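PDB 3GXQ: putative regulator of transfer genes ArtA from Staphylococcus aureus subsp. aureus USA300, which binds DNA through a ribbon-helix-helix motif and probably acts as a master regulator of plasmid transmission genes. Local coordinates for residues D24-Y29 and S39-E44. Numbering follows the deposited sequence.
Sequences DEIIKY and SQAGRE. With nucleotides of chain D.
The ring of Y29 meets the methyl of A41 where helix 20-33 crosses helix 38-53, and the tyrosine shows how one long side chain can serve both an apolar and a polar part of a helix pair. From CB its chain sets out toward helix 38-53, with CG anti to the backbone N (chi1 -180°), which brings one ring edge along that helix. The first atom on this edge, CD2, packs against A41 CB at 3.6 Å. Next comes CE2, 3.0 Å from E44 OE1; CZ passes the same oxygen, and beyond it the hydroxyl makes a weak hydrogen bond to that atom, OH to OE1 3.3 Å. Methyl and carboxylate oxygen thus both meet the ring in its plane, while the carboxylate itself is turned 82° against the ring. D34, in the loop between the helices, brings a like charge close to E44 OE1, which may raise the value of even a weak donor there. Deeper in, I26 CG2 lies 4.2 Å from A41 CB and equally near G42 N; the axes pass 8.8 Å apart at their closest, crossing at 101°. L14 and I53 of the second subunit pack on I26 and Y29 respectively, tying the contact to the dimer core.

Away from helix 20-33, the start of helix 38-53 faces DNA. OP2 of DT4 in chain D accepts two bonds from S39, one from N at 2.9 Å and one from OG at 2.7 Å. R43 NH1 hydrogen-bonds OP1 of DA3 of chain D, and R43 NE bonds L17 O of the second subunit. A strand (12-18) followed by two helices, the second with its N-terminal end on the DNA backbone, in a two-subunit assembly, is characteristic of the ribbon-helix-helix fold.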
loop_
_atom_site.group_PDB
_atom_site.type_symbol
_atom_site.label_atom_id
_atom_site.label_comp_id
_atom_site.label_asym_id
_atom_site.label_seq_id
_atom_site.Cartn_x
_atom_site.Cartn_y
_atom_site.Cartn_z
ATOM N N ASP B 24 8.600 3.244 -8.266
ATOM C CA ASP B 24 9.235 4.501 -8.661
ATOM C C ASP B 24 8.239 5.635 -8.473
ATOM O O ASP B 24 8.625 6.766 -8.151
ATOM C CB ASP B 24 9.679 4.474 -10.133
ATOM C CG ASP B 24 10.765 3.463 -10.385
ATOM O OD1 ASP B 24 11.681 3.348 -9.546
ATOM O OD2 ASP B 24 10.721 2.778 -11.421
ATOM N N GLU B 25 6.957 5.333 -8.666
ATOM C CA GLU B 25 5.922 6.351 -8.536
ATOM C C GLU B 25 5.602 6.658 -7.098
ATOM O O GLU B 25 5.260 7.796 -6.763
ATOM C CB GLU B 25 4.661 5.920 -9.269
ATOM C CG GLU B 25 4.575 6.426 -10.693
ATOM C CD GLU B 25 3.580 5.636 -11.518
ATOM O OE1 GLU B 25 2.476 5.352 -11.009
ATOM O OE2 GLU B 25 3.899 5.305 -12.682
ATOM N N ILE B 26 5.712 5.647 -6.240
ATOM C CA ILE B 26 5.447 5.857 -4.822
ATOM C C ILE B 26 6.623 6.664 -4.289
ATOM O O ILE B 26 6.454 7.548 -3.459
ATOM C CB ILE B 26 5.316 4.522 -4.051
ATOM C CG1 ILE B 26 4.126 3.718 -4.606
ATOM C CG2 ILE B 26 5.099 4.802 -2.569
ATOM C CD1 ILE B 26 4.009 2.328 -4.047
ATOM N N ILE B 27 7.813 6.367 -4.796
ATOM C CA ILE B 27 9.019 7.068 -4.382
ATOM C C ILE B 27 8.996 8.538 -4.839
ATOM O O ILE B 27 9.362 9.438 -4.071
ATOM C CB ILE B 27 10.273 6.371 -4.919
ATOM C CG1 ILE B 27 10.523 5.079 -4.125
ATOM C CG2 ILE B 27 11.459 7.315 -4.849
ATOM C CD1 ILE B 27 11.664 4.231 -4.688
ATOM N N LYS B 28 8.563 8.793 -6.070
ATOM C CA LYS B 28 8.505 10.165 -6.541
ATOM C C LYS B 28 7.537 10.944 -5.653
ATOM O O LYS B 28 7.788 12.099 -5.348
ATOM C CB LYS B 28 8.052 10.222 -8.000
ATOM C CG LYS B 28 7.947 11.634 -8.572
ATOM C CD LYS B 28 7.734 11.599 -10.080
ATOM C CE LYS B 28 8.926 10.963 -10.798
ATOM N NZ LYS B 28 10.152 11.825 -10.792
ATOM N N TYR B 29 6.442 10.313 -5.227
ATOM C CA TYR B 29 5.461 10.973 -4.352
ATOM C C TYR B 29 6.072 11.224 -2.968
ATOM O O TYR B 29 5.825 12.251 -2.343
ATOM C CB TYR B 29 4.200 10.107 -4.194
ATOM C CG TYR B 29 3.121 10.715 -3.301
ATOM C CD1 TYR B 29 2.115 11.519 -3.833
ATOM C CD2 TYR B 29 3.125 10.508 -1.924
ATOM C CE1 TYR B 29 1.142 12.103 -3.013
ATOM C CE2 TYR B 29 2.159 11.090 -1.093
ATOM C CZ TYR B 29 1.170 11.886 -1.644
ATOM O OH TYR B 29 0.221 12.476 -0.822
ATOM N N SER B 39 7.428 4.677 3.298
ATOM C CA SER B 39 6.366 4.076 4.108
ATOM C C SER B 39 5.212 5.065 4.322
ATOM O O SER B 39 4.038 4.694 4.215
ATOM C CB SER B 39 6.909 3.647 5.483
ATOM O OG SER B 39 7.874 2.609 5.372
ATOM N N GLN B 40 5.543 6.318 4.634
ATOM C CA GLN B 40 4.519 7.331 4.870
ATOM C C GLN B 40 3.759 7.671 3.586
ATOM O O GLN B 40 2.562 7.927 3.621
ATOM C CB GLN B 40 5.152 8.590 5.465
ATOM C CG GLN B 40 4.217 9.788 5.607
ATOM C CD GLN B 40 4.810 10.895 6.470
ATOM O OE1 GLN B 40 4.341 12.037 6.441
ATOM N NE2 GLN B 40 5.836 10.558 7.257
ATOM N N ALA B 41 4.457 7.672 2.458
ATOM C CA ALA B 41 3.833 7.954 1.176
ATOM C C ALA B 41 2.877 6.798 0.857
ATOM O O ALA B 41 1.757 7.021 0.410
ATOM C CB ALA B 41 4.904 8.094 0.088
ATOM N N GLY B 42 3.327 5.571 1.116
ATOM C CA GLY B 42 2.502 4.403 0.880
ATOM C C GLY B 42 1.207 4.416 1.688
ATOM O O GLY B 42 0.171 3.982 1.202
ATOM N N ARG B 43 1.264 4.905 2.926
ATOM C CA ARG B 43 0.078 4.989 3.784
ATOM C C ARG B 43 -0.932 5.992 3.229
ATOM O O ARG B 43 -2.121 5.687 3.134
ATOM C CB ARG B 43 0.456 5.436 5.200
ATOM C CG ARG B 43 0.852 4.327 6.148
ATOM C CD ARG B 43 1.429 4.904 7.435
ATOM N NE ARG B 43 2.670 4.207 7.712
ATOM C CZ ARG B 43 3.818 4.782 8.026
ATOM N NH1 ARG B 43 3.918 6.101 8.134
ATOM N NH2 ARG B 43 4.879 4.014 8.174
ATOM N N GLU B 44 -0.450 7.188 2.885
ATOM C CA GLU B 44 -1.297 8.246 2.339
ATOM C C GLU B 44 -1.934 7.788 1.028
ATOM O O GLU B 44 -3.113 8.017 0.782
ATOM C CB GLU B 44 -0.476 9.517 2.089
ATOM C CG GLU B 44 0.387 9.946 3.264
ATOM C CD GLU B 44 1.232 11.181 2.967
ATOM O OE1 GLU B 44 1.786 11.269 1.848
ATOM O OE2 GLU B 44 1.351 12.055 3.857
ATOM P P DA D 3 7.560 4.785 9.468
ATOM O OP1 DA D 3 7.098 6.065 8.887
ATOM O OP2 DA D 3 6.717 3.583 9.365
ATOM O "O5'" DA D 3 8.979 4.387 8.874
ATOM C "C5'" DA D 3 10.099 5.229 9.087
ATOM C "C4'" DA D 3 11.238 4.841 8.176
ATOM O "O4'" DA D 3 11.998 3.763 8.782
ATOM C "C3'" DA D 3 10.746 4.285 6.837
ATOM O "O3'" DA D 3 11.678 4.615 5.802
ATOM C "C2'" DA D 3 10.648 2.790 7.110
ATOM C "C1'" DA D 3 11.840 2.570 8.029
ATOM N N9 DA D 3 11.798 1.433 8.951
ATOM C C8 DA D 3 10.706 0.839 9.527
ATOM N N7 DA D 3 11.004 -0.183 10.296
ATOM C C5 DA D 3 12.385 -0.266 10.226
ATOM C C6 DA D 3 13.322 -1.145 10.825
ATOM N N6 DA D 3 12.988 -2.154 11.641
ATOM N N1 DA D 3 14.630 -0.948 10.549
ATOM C C2 DA D 3 14.967 0.057 9.730
ATOM N N3 DA D 3 14.186 0.944 9.112
ATOM C C4 DA D 3 12.890 0.725 9.404
ATOM P P DT D 4 11.308 4.345 4.262
ATOM O OP1 DT D 4 11.607 5.554 3.474
ATOM O OP2 DT D 4 9.967 3.729 4.189
ATOM O "O5'" DT D 4 12.352 3.236 3.836
ATOM C "C5'" DT D 4 12.973 2.445 4.823
ATOM C "C4'" DT D 4 14.058 1.605 4.208
ATOM O "O4'" DT D 4 14.298 0.545 5.158
ATOM C "C3'" DT D 4 13.624 0.905 2.924
ATOM O "O3'" DT D 4 14.768 0.702 2.077
ATOM C "C2'" DT D 4 12.977 -0.371 3.434
ATOM C "C1'" DT D 4 13.793 -0.686 4.675
ATOM N N1 DT D 4 13.073 -1.346 5.784
ATOM C C2 DT D 4 13.818 -2.155 6.611
ATOM O O2 DT D 4 15.017 -2.315 6.477
ATOM N N3 DT D 4 13.110 -2.772 7.609
ATOM C C4 DT D 4 11.767 -2.662 7.867
ATOM O O4 DT D 4 11.281 -3.290 8.805
ATOM C C5 DT D 4 11.033 -1.778 6.967
ATOM C C7 DT D 4 9.564 -1.579 7.177
ATOM C C6 DT D 4 11.717 -1.176 5.983
#